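Local coordinates for protein archease (Thermotoga maritima, PDB 1J5U) that probably activates the tRNA-splicing ligase RtcB by promoting its guanylylation, and binds a calcium ion, at residues 25-30 and 130-135; 65-70 and 114-119; 31-36 and 87-92. One frame throughout, in Å; residues are numbered along the deposited sequence.

Overall arrangement
From the N terminus, the chain runs through strand 23-29 into helix 32-47, and both are later met by distant parts. Interaction 1 closes the longest loop, bringing 130-135 back beside 25-30 near the C terminus; interactions 2 and 3 both fall within it. Interaction 3 sets the start of helix 32-47 against strand 84-92. Interaction 2 begins inside that span, at 65-70 on helix 66-81, and ends beyond it at 114-119, so the two loops cross. Together they tie the three-stranded sheet to helix 66-81 and helix 32-47 to the four-stranded sheet; Phe69 of interaction 2 packs on Leu36 of interaction 3.

Interaction 1. Residues 25-30 and 130-135; sequences YEISGN and TKVVFD. With CA (calcium ion), chain B.
The carbonyl O of Tyr25 takes the N-H of Val132 at 2.8 Å, the shortest hydrogen bond between segments 25-30 and 130-135, which are antiparallel neighbours in the three-stranded sheet. The same oxygen also has Lys131 CA 3.2 Å away in a CA-H...O contact. Tyr25 N returns a bond to Val132 O, and the second hydrogen-bonded pair, Ile27 with Thr130, is joined in both directions.

Tyr25, Ile27, Thr130 and Val132 turn their side chains to the face packed against helix 32-47, where Tyr25, Ile27 and Val132 all touch Ile42. With CG1 lodged between backbone N and carbonyl carbon (chi1 54°), Ile27 runs alongside Thr130 and lays CD1 across Val132, 3.6 Å from Val132 CG1. On the other face Glu26 and Lys131 cross at about a right angle. Glu26 bends at chi2 (69°), bringing OE1 over the Lys131 chain and into a weak salt bridge with NZ at 3.4 Å.

Further along, strand 127-135 delivers a calcium ligand: Asp135 joins His19, Asp22, Thr136 and three waters around the ion, binding through OD1 at 2.4 Å while OD2 stays 4.2 Å away.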
loop_
_atom_site.group_PDB
_atom_site.type_symbol
_atom_site.label_atom_id
_atom_site.label_comp_id
_atom_site.label_asym_id
_atom_site.label_seq_id
_atom_site.Cartn_x
_atom_site.Cartn_y
_atom_site.Cartn_z
ATOM N N TYR A 25 10.209 0.800 -2.114
ATOM C CA TYR A 25 10.415 -0.628 -1.979
ATOM C C TYR A 25 10.261 -1.256 -3.341
ATOM O O TYR A 25 9.587 -0.713 -4.223
ATOM C CB TYR A 25 9.367 -1.304 -1.082
ATOM C CG TYR A 25 9.275 -0.788 0.324
ATOM C CD1 TYR A 25 8.729 0.458 0.582
ATOM C CD2 TYR A 25 9.721 -1.558 1.410
ATOM C CE1 TYR A 25 8.621 0.932 1.864
ATOM C CE2 TYR A 25 9.617 -1.079 2.708
ATOM C CZ TYR A 25 9.065 0.172 2.920
ATOM O OH TYR A 25 8.985 0.712 4.190
ATOM N N GLU A 26 10.885 -2.413 -3.503
ATOM C CA GLU A 26 10.715 -3.185 -4.703
ATOM C C GLU A 26 9.860 -4.338 -4.193
ATOM O O GLU A 26 10.246 -5.012 -3.239
ATOM C CB GLU A 26 12.039 -3.734 -5.215
ATOM C CG GLU A 26 11.904 -4.511 -6.524
ATOM C CD GLU A 26 11.562 -3.612 -7.716
ATOM O OE1 GLU A 26 11.911 -2.404 -7.670
ATOM O OE2 GLU A 26 10.967 -4.114 -8.702
ATOM N N ILE A 27 8.683 -4.541 -4.784
ATOM C CA ILE A 27 7.831 -5.646 -4.377
ATOM C C ILE A 27 7.794 -6.662 -5.513
ATOM O O ILE A 27 7.871 -6.316 -6.695
ATOM C CB ILE A 27 6.387 -5.190 -4.013
ATOM C CG1 ILE A 27 5.766 -4.396 -5.174
ATOM C CG2 ILE A 27 6.408 -4.391 -2.723
ATOM C CD1 ILE A 27 4.306 -4.017 -4.949
ATOM N N SER A 28 7.711 -7.930 -5.155
ATOM C CA SER A 28 7.713 -8.980 -6.154
ATOM C C SER A 28 6.821 -10.108 -5.716
ATOM O O SER A 28 6.631 -10.321 -4.520
ATOM C CB SER A 28 9.136 -9.502 -6.341
ATOM O OG SER A 28 9.667 -9.877 -5.084
ATOM N N GLY A 29 6.283 -10.832 -6.692
ATOM C CA GLY A 29 5.410 -11.952 -6.400
ATOM C C GLY A 29 5.076 -12.629 -7.718
ATOM O O GLY A 29 5.648 -12.288 -8.760
ATOM N N ASN A 30 4.157 -13.589 -7.702
ATOM C CA ASN A 30 3.808 -14.279 -8.944
ATOM C C ASN A 30 2.507 -13.756 -9.547
ATOM O O ASN A 30 2.076 -14.237 -10.588
ATOM C CB ASN A 30 3.668 -15.795 -8.699
ATOM C CG ASN A 30 4.991 -16.460 -8.291
ATOM O OD1 ASN A 30 5.029 -17.275 -7.359
ATOM N ND2 ASN A 30 6.075 -16.124 -8.995
ATOM N N THR A 130 7.657 -4.555 -9.271
ATOM C CA THR A 130 7.647 -3.110 -9.476
ATOM C C THR A 130 8.172 -2.404 -8.255
ATOM O O THR A 130 8.209 -2.969 -7.159
ATOM C CB THR A 130 6.230 -2.545 -9.743
ATOM O OG1 THR A 130 6.328 -1.145 -10.025
ATOM C CG2 THR A 130 5.321 -2.718 -8.517
ATOM N N LYS A 131 8.619 -1.170 -8.456
ATOM C CA LYS A 131 9.023 -0.361 -7.334
ATOM C C LYS A 131 7.702 0.285 -6.890
ATOM O O LYS A 131 6.767 0.399 -7.682
ATOM C CB LYS A 131 10.015 0.730 -7.773
ATOM C CG LYS A 131 11.461 0.503 -7.289
ATOM C CD LYS A 131 12.403 1.565 -7.835
ATOM C CE LYS A 131 13.787 1.453 -7.225
ATOM N NZ LYS A 131 14.275 0.048 -7.271
ATOM N N VAL A 132 7.615 0.662 -5.620
ATOM C CA VAL A 132 6.462 1.375 -5.102
ATOM C C VAL A 132 7.079 2.485 -4.275
ATOM O O VAL A 132 7.946 2.239 -3.405
ATOM C CB VAL A 132 5.518 0.512 -4.209
ATOM C CG1 VAL A 132 4.656 -0.394 -5.107
ATOM C CG2 VAL A 132 6.324 -0.319 -3.207
ATOM N N VAL A 133 6.646 3.704 -4.559
ATOM C CA VAL A 133 7.176 4.874 -3.867
ATOM C C VAL A 133 6.065 5.581 -3.121
ATOM O O VAL A 133 5.021 5.937 -3.706
ATOM C CB VAL A 133 7.836 5.835 -4.882
ATOM C CG1 VAL A 133 8.245 7.159 -4.192
ATOM C CG2 VAL A 133 9.049 5.153 -5.505
ATOM N N PHE A 134 6.287 5.764 -1.825
ATOM C CA PHE A 134 5.314 6.402 -0.968
ATOM C C PHE A 134 5.744 7.781 -0.498
ATOM O O PHE A 134 6.938 8.099 -0.388
ATOM C CB PHE A 134 5.035 5.545 0.272
ATOM C CG PHE A 134 4.525 4.175 -0.042
ATOM C CD1 PHE A 134 5.415 3.147 -0.358
ATOM C CD2 PHE A 134 3.158 3.911 -0.014
ATOM C CE1 PHE A 134 4.947 1.866 -0.636
ATOM C CE2 PHE A 134 2.670 2.630 -0.287
ATOM C CZ PHE A 134 3.566 1.607 -0.596
ATOM N N ASP A 135 4.726 8.577 -0.205
ATOM C CA ASP A 135 4.869 9.932 0.280
ATOM C C ASP A 135 4.626 9.886 1.797
ATOM O O ASP A 135 3.681 9.247 2.253
ATOM C CB ASP A 135 3.833 10.813 -0.440
ATOM C CG ASP A 135 3.870 12.255 0.019
ATOM O OD1 ASP A 135 4.952 12.700 0.408
ATOM O OD2 ASP A 135 2.834 12.939 -0.020
HETATM CA CA CA B . 6.469 14.087 1.654
HETATM O O HOH W 1 9.091 14.702 2.207
HETATM O O HOH W 2 6.690 15.620 4.079
HETATM O O HOH W 3 6.153 16.742 0.845
#

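Interaction 2. Residues 65-70 and 114-119; sequences TEDAFF and LTYHLL
Phe70, near the start of helix 66-81, stacks on Tyr116 in an offset aromatic pair; this joins the helix to the type II beta turn 116-119 that interrupts strand 113-124. Phe70 CB starts beneath the phenol end of Tyr116, 3.7 Å from Tyr116 OH, and CG lies by Tyr116 CZ. Along the CD2 side the ring slides under CE1 and CD1 of Tyr116, so that Tyr116 CE1 stands over the centre of the phenyl face. The planes are only 9° apart and the centroids 4.0 Å. At the far end Phe70 CE2 meets both Tyr116 CD1 and the carbonyl O of Leu114, the latter at 3.1 Å, while Thr115 C lies at the ring edge. With CG anti to the backbone N (chi1 177°), the ring reaches out from the helix to the strand.

About one helical turn earlier, Asp67 fixes the phenol. Tyr116 OH donates to Asp67 OD1 at 2.7 Å, arriving on the anti side and 34° out of the carboxylate plane; carboxylate and ring stand almost perpendicular. Stack and hydrogen bond together should restrict the rotation of the tyrosine ring.

Beneath the stack the contact turns apolar. Glu66 and Leu119 slide past each other in opposite directions, CG against CG at 4.0 Å, and the Glu66 carboxylate goes on to the backbone N of Phe121. Phe69 points into the core between helix 32-47 and the sheet, where its ring meets Leu114 and Leu119 obliquely. Thr65 caps the helix, its OG1 accepting from Ala68 N. Within 114-119, Thr115 OG1 accepts from His117 N in an ST turn and also bonds Val133 O of the neighbouring strand. Leu114 CD2 rests 3.7 Å from Phe69 CE1.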
loop_
_atom_site.group_PDB
_atom_site.type_symbol
_atom_site.label_atom_id
_atom_site.label_comp_id
_atom_site.label_asym_id
_atom_site.label_seq_id
_atom_site.Cartn_x
_atom_site.Cartn_y
_atom_site.Cartn_z
ATOM N N THR A 65 -3.554 -3.621 -13.367
ATOM C CA THR A 65 -2.993 -2.399 -13.919
ATOM C C THR A 65 -2.445 -1.531 -12.793
ATOM O O THR A 65 -2.859 -1.648 -11.634
ATOM C CB THR A 65 -4.056 -1.560 -14.648
ATOM O OG1 THR A 65 -4.982 -1.047 -13.682
ATOM C CG2 THR A 65 -4.800 -2.405 -15.695
ATOM N N GLU A 66 -1.529 -0.634 -13.143
ATOM C CA GLU A 66 -0.939 0.243 -12.140
ATOM C C GLU A 66 -2.008 1.165 -11.581
ATOM O O GLU A 66 -1.986 1.506 -10.393
ATOM C CB GLU A 66 0.222 1.042 -12.742
ATOM C CG GLU A 66 1.449 0.156 -13.048
ATOM C CD GLU A 66 1.367 -0.513 -14.418
ATOM O OE1 GLU A 66 0.319 -0.373 -15.091
ATOM O OE2 GLU A 66 2.350 -1.176 -14.817
ATOM N N ASP A 67 -2.959 1.565 -12.427
ATOM C CA ASP A 67 -4.033 2.438 -11.968
ATOM C C ASP A 67 -4.886 1.776 -10.892
ATOM O O ASP A 67 -5.198 2.396 -9.874
ATOM C CB ASP A 67 -4.957 2.861 -13.123
ATOM C CG ASP A 67 -4.318 3.896 -14.048
ATOM O OD1 ASP A 67 -3.398 4.612 -13.609
ATOM O OD2 ASP A 67 -4.752 3.992 -15.211
ATOM N N ALA A 68 -5.279 0.526 -11.113
ATOM C CA ALA A 68 -6.109 -0.167 -10.127
ATOM C C ALA A 68 -5.296 -0.360 -8.854
ATOM O O ALA A 68 -5.832 -0.245 -7.755
ATOM C CB ALA A 68 -6.581 -1.534 -10.660
ATOM N N PHE A 69 -4.004 -0.662 -9.014
ATOM C CA PHE A 69 -3.119 -0.860 -7.868
ATOM C C PHE A 69 -3.066 0.418 -7.036
ATOM O O PHE A 69 -3.225 0.396 -5.814
ATOM C CB PHE A 69 -1.718 -1.247 -8.338
ATOM C CG PHE A 69 -0.786 -1.650 -7.206
ATOM C CD1 PHE A 69 0.112 -0.742 -6.670
ATOM C CD2 PHE A 69 -0.778 -2.964 -6.729
ATOM C CE1 PHE A 69 1.037 -1.137 -5.674
ATOM C CE2 PHE A 69 0.123 -3.365 -5.750
ATOM C CZ PHE A 69 1.047 -2.442 -5.219
ATOM N N PHE A 70 -2.841 1.530 -7.723
ATOM C CA PHE A 70 -2.785 2.858 -7.120
ATOM C C PHE A 70 -4.081 3.173 -6.370
ATOM O O PHE A 70 -4.047 3.571 -5.202
ATOM C CB PHE A 70 -2.518 3.901 -8.233
ATOM C CG PHE A 70 -2.506 5.330 -7.763
ATOM C CD1 PHE A 70 -3.705 6.053 -7.629
ATOM C CD2 PHE A 70 -1.301 5.961 -7.459
ATOM C CE1 PHE A 70 -3.701 7.392 -7.195
ATOM C CE2 PHE A 70 -1.270 7.295 -7.021
ATOM C CZ PHE A 70 -2.471 8.022 -6.885
ATOM N N LEU A 114 0.438 6.370 -1.797
ATOM C CA LEU A 114 1.265 5.635 -2.728
ATOM C C LEU A 114 1.255 6.609 -3.908
ATOM O O LEU A 114 0.188 7.106 -4.288
ATOM C CB LEU A 114 0.613 4.319 -3.164
ATOM C CG LEU A 114 1.317 3.657 -4.353
ATOM C CD1 LEU A 114 2.758 3.241 -3.974
ATOM C CD2 LEU A 114 0.509 2.427 -4.769
ATOM N N THR A 115 2.428 6.899 -4.470
ATOM C CA THR A 115 2.524 7.797 -5.618
ATOM C C THR A 115 2.618 6.985 -6.897
ATOM O O THR A 115 2.682 5.746 -6.871
ATOM C CB THR A 115 3.801 8.676 -5.545
ATOM O OG1 THR A 115 4.954 7.844 -5.749
ATOM C CG2 THR A 115 3.910 9.359 -4.190
ATOM N N TYR A 116 2.649 7.679 -8.029
ATOM C CA TYR A 116 2.812 6.998 -9.299
ATOM C C TYR A 116 4.296 6.896 -9.656
ATOM O O TYR A 116 4.651 6.314 -10.672
ATOM C CB TYR A 116 2.085 7.741 -10.424
ATOM C CG TYR A 116 0.670 7.270 -10.653
ATOM C CD1 TYR A 116 -0.419 8.055 -10.276
ATOM C CD2 TYR A 116 0.421 6.031 -11.244
ATOM C CE1 TYR A 116 -1.726 7.616 -10.484
ATOM C CE2 TYR A 116 -0.877 5.580 -11.451
ATOM C CZ TYR A 116 -1.946 6.377 -11.069
ATOM O OH TYR A 116 -3.234 5.921 -11.264
ATOM N N HIS A 117 5.159 7.443 -8.805
ATOM C CA HIS A 117 6.609 7.424 -9.070
ATOM C C HIS A 117 7.149 6.017 -9.240
ATOM O O HIS A 117 7.031 5.202 -8.330
ATOM C CB HIS A 117 7.394 8.075 -7.925
ATOM C CG HIS A 117 7.107 9.530 -7.726
ATOM N ND1 HIS A 117 7.308 10.472 -8.715
ATOM C CD2 HIS A 117 6.654 10.207 -6.645
ATOM C CE1 HIS A 117 6.991 11.666 -8.250
ATOM N NE2 HIS A 117 6.591 11.533 -6.997
ATOM N N LEU A 118 7.746 5.749 -10.396
ATOM C CA LEU A 118 8.340 4.452 -10.692
ATOM C C LEU A 118 7.371 3.260 -10.625
ATOM O O LEU A 118 7.812 2.113 -10.606
ATOM C CB LEU A 118 9.527 4.203 -9.738
ATOM C CG LEU A 118 10.587 5.330 -9.748
ATOM C CD1 LEU A 118 11.691 5.058 -8.704
ATOM C CD2 LEU A 118 11.174 5.455 -11.159
ATOM N N LEU A 119 6.072 3.523 -10.567
ATOM C CA LEU A 119 5.081 2.440 -10.514
ATOM C C LEU A 119 4.940 1.876 -11.925
ATOM O O LEU A 119 4.406 2.548 -12.805
ATOM C CB LEU A 119 3.729 2.986 -10.036
ATOM C CG LEU A 119 2.644 1.947 -9.726
ATOM C CD1 LEU A 119 3.221 0.860 -8.778
ATOM C CD2 LEU A 119 1.437 2.646 -9.088
#

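Interaction 3. Residues 31-36 and 87-92; sequences SYEELL and WRIKRE
The first turn of helix 32-47 lies over the end of strand 84-92, a helix-on-strand packing in which the two short axes run nearly antiparallel, at 167°, and come within 9.6 Å. Glu33 and Ile89 carry most of it. The glutamate is stretched out toward the strand, CG anti to the backbone N (chi1 -178°) and the chain extended beyond, and it slides past Ile89 in the opposite direction. Its CG lies 4.1 Å from Ile89 CG2, so the aliphatic part packs while the carboxylate passes on to the strand backbone.

There the link is made by water. The water donates to Glu33 OE2 at 2.6 Å and accepts from Arg91 N at 3.0 Å, coupling the carboxylate to a main-chain N-H that it does not reach itself. OE2 also sits 3.4 Å from Ile89 O, two acceptors side by side, and the water's donated proton probably eases the proximity. The other oxygen, OE1, touches Arg91 CB. No salt bridge follows: Arg91 runs on extended, its NE bonding Gly93 O, although its positive charge may still weakly favour the carboxylate.

Closer to the core, Ile89 sends CD1 to the end of this helical turn, 3.9 Å from Leu36 C and 4.2 Å from Leu36 CB. The helix itself begins with Ser31 as N-cap, its OG accepting from Glu34 N. Farther back on the strand, Trp87 and Arg88 form a classic beta bulge opposite Thr99.

Leu96 of strand 95-105 touches Glu33, Leu36 and Arg91, while Leu36 also reaches Phe69, Thr72 and Trp76 of helix 66-81, so the contact sits where both helices approach the four-stranded sheet.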
loop_
_atom_site.group_PDB
_atom_site.type_symbol
_atom_site.label_atom_id
_atom_site.label_comp_id
_atom_site.label_asym_id
_atom_site.label_seq_id
_atom_site.Cartn_x
_atom_site.Cartn_y
_atom_site.Cartn_z
ATOM N N SER A 31 1.882 -12.773 -8.912
ATOM C CA SER A 31 0.602 -12.279 -9.419
ATOM C C SER A 31 0.286 -10.910 -8.853
ATOM O O SER A 31 0.921 -10.467 -7.903
ATOM C CB SER A 31 -0.521 -13.228 -8.988
ATOM O OG SER A 31 -0.751 -13.083 -7.592
ATOM N N TYR A 32 -0.711 -10.274 -9.447
ATOM C CA TYR A 32 -1.177 -8.953 -9.052
ATOM C C TYR A 32 -1.642 -8.974 -7.603
ATOM O O TYR A 32 -1.388 -8.046 -6.849
ATOM C CB TYR A 32 -2.328 -8.523 -9.965
ATOM C CG TYR A 32 -2.999 -7.238 -9.548
ATOM C CD1 TYR A 32 -2.411 -5.995 -9.809
ATOM C CD2 TYR A 32 -4.221 -7.264 -8.899
ATOM C CE1 TYR A 32 -3.038 -4.809 -9.429
ATOM C CE2 TYR A 32 -4.857 -6.085 -8.520
ATOM C CZ TYR A 32 -4.258 -4.862 -8.784
ATOM O OH TYR A 32 -4.895 -3.710 -8.392
ATOM N N GLU A 33 -2.331 -10.042 -7.226
ATOM C CA GLU A 33 -2.820 -10.180 -5.864
ATOM C C GLU A 33 -1.659 -10.216 -4.865
ATOM O O GLU A 33 -1.744 -9.614 -3.791
ATOM C CB GLU A 33 -3.646 -11.458 -5.729
ATOM C CG GLU A 33 -4.219 -11.648 -4.349
ATOM C CD GLU A 33 -5.124 -12.875 -4.248
ATOM O OE1 GLU A 33 -5.438 -13.471 -5.294
ATOM O OE2 GLU A 33 -5.521 -13.228 -3.120
ATOM N N GLU A 34 -0.574 -10.907 -5.213
ATOM C CA GLU A 34 0.568 -10.989 -4.303
ATOM C C GLU A 34 1.287 -9.636 -4.188
ATOM O O GLU A 34 1.880 -9.346 -3.160
ATOM C CB GLU A 34 1.550 -12.087 -4.734
ATOM C CG GLU A 34 0.983 -13.489 -4.557
ATOM C CD GLU A 34 2.045 -14.576 -4.707
ATOM O OE1 GLU A 34 3.178 -14.290 -5.161
ATOM O OE2 GLU A 34 1.733 -15.726 -4.379
ATOM N N LEU A 35 1.242 -8.824 -5.237
ATOM C CA LEU A 35 1.842 -7.502 -5.137
ATOM C C LEU A 35 1.016 -6.685 -4.152
ATOM O O LEU A 35 1.565 -5.901 -3.385
ATOM C CB LEU A 35 1.889 -6.801 -6.491
ATOM C CG LEU A 35 2.780 -7.525 -7.512
ATOM C CD1 LEU A 35 2.898 -6.667 -8.735
ATOM C CD2 LEU A 35 4.184 -7.781 -6.914
ATOM N N LEU A 36 -0.310 -6.856 -4.177
ATOM C CA LEU A 36 -1.158 -6.123 -3.227
ATOM C C LEU A 36 -0.904 -6.636 -1.806
ATOM O O LEU A 36 -0.971 -5.866 -0.854
ATOM C CB LEU A 36 -2.651 -6.263 -3.567
ATOM C CG LEU A 36 -3.162 -5.349 -4.701
ATOM C CD1 LEU A 36 -4.586 -5.753 -5.080
ATOM C CD2 LEU A 36 -3.126 -3.891 -4.247
ATOM N N TRP A 87 -5.840 -6.522 6.059
ATOM C CA TRP A 87 -5.273 -7.689 6.723
ATOM C C TRP A 87 -5.201 -8.941 5.846
ATOM O O TRP A 87 -4.140 -9.585 5.727
ATOM C CB TRP A 87 -6.087 -7.967 8.005
ATOM C CG TRP A 87 -5.718 -9.233 8.727
ATOM C CD1 TRP A 87 -4.487 -9.579 9.223
ATOM C CD2 TRP A 87 -6.594 -10.315 9.044
ATOM N NE1 TRP A 87 -4.549 -10.811 9.827
ATOM C CE2 TRP A 87 -5.831 -11.286 9.730
ATOM C CE3 TRP A 87 -7.955 -10.557 8.814
ATOM C CZ2 TRP A 87 -6.384 -12.487 10.193
ATOM C CZ3 TRP A 87 -8.511 -11.755 9.275
ATOM C CH2 TRP A 87 -7.721 -12.704 9.958
ATOM N N ARG A 88 -6.329 -9.296 5.239
ATOM C CA ARG A 88 -6.367 -10.467 4.377
ATOM C C ARG A 88 -6.965 -10.114 3.023
ATOM O O ARG A 88 -7.751 -9.177 2.907
ATOM C CB ARG A 88 -7.176 -11.588 5.039
ATOM C CG ARG A 88 -6.429 -12.252 6.204
ATOM C CD ARG A 88 -5.308 -13.161 5.688
ATOM N NE ARG A 88 -4.440 -13.674 6.749
ATOM C CZ ARG A 88 -3.389 -13.023 7.246
ATOM N NH1 ARG A 88 -3.062 -11.819 6.784
ATOM N NH2 ARG A 88 -2.654 -13.579 8.202
ATOM N N ILE A 89 -6.565 -10.863 2.008
ATOM C CA ILE A 89 -7.046 -10.636 0.658
ATOM C C ILE A 89 -7.473 -11.965 0.067
ATOM O O ILE A 89 -6.719 -12.952 0.092
ATOM C CB ILE A 89 -5.953 -10.010 -0.229
ATOM C CG1 ILE A 89 -5.409 -8.741 0.449
ATOM C CG2 ILE A 89 -6.546 -9.692 -1.616
ATOM C CD1 ILE A 89 -4.131 -8.194 -0.175
ATOM N N LYS A 90 -8.688 -11.979 -0.466
ATOM C CA LYS A 90 -9.262 -13.190 -1.046
ATOM C C LYS A 90 -9.880 -12.892 -2.406
ATOM O O LYS A 90 -10.742 -12.030 -2.523
ATOM C CB LYS A 90 -10.320 -13.736 -0.077
ATOM C CG LYS A 90 -11.138 -14.928 -0.578
ATOM C CD LYS A 90 -12.172 -15.328 0.487
ATOM C CE LYS A 90 -13.265 -16.194 -0.106
ATOM N NZ LYS A 90 -12.668 -17.264 -0.966
ATOM N N ARG A 91 -9.421 -13.584 -3.437
ATOM C CA ARG A 91 -9.968 -13.381 -4.767
ATOM C C ARG A 91 -11.373 -13.978 -4.829
ATOM O O ARG A 91 -11.635 -15.032 -4.260
ATOM C CB ARG A 91 -9.090 -14.056 -5.831
ATOM C CG ARG A 91 -9.682 -14.022 -7.231
ATOM C CD ARG A 91 -8.663 -14.432 -8.296
ATOM N NE ARG A 91 -9.258 -14.446 -9.629
ATOM C CZ ARG A 91 -8.559 -14.445 -10.763
ATOM N NH1 ARG A 91 -7.226 -14.430 -10.725
ATOM N NH2 ARG A 91 -9.190 -14.451 -11.934
ATOM N N GLU A 92 -12.264 -13.272 -5.510
ATOM C CA GLU A 92 -13.646 -13.706 -5.704
ATOM C C GLU A 92 -13.967 -13.298 -7.132
ATOM O O GLU A 92 -14.303 -12.144 -7.399
ATOM C CB GLU A 92 -14.575 -13.006 -4.705
ATOM C CG GLU A 92 -15.126 -13.965 -3.654
ATOM C CD GLU A 92 -15.641 -13.263 -2.431
ATOM O OE1 GLU A 92 -16.257 -12.185 -2.584
ATOM O OE2 GLU A 92 -15.439 -13.795 -1.319
HETATM O O HOH W 4 -7.081 -15.357 -3.043
#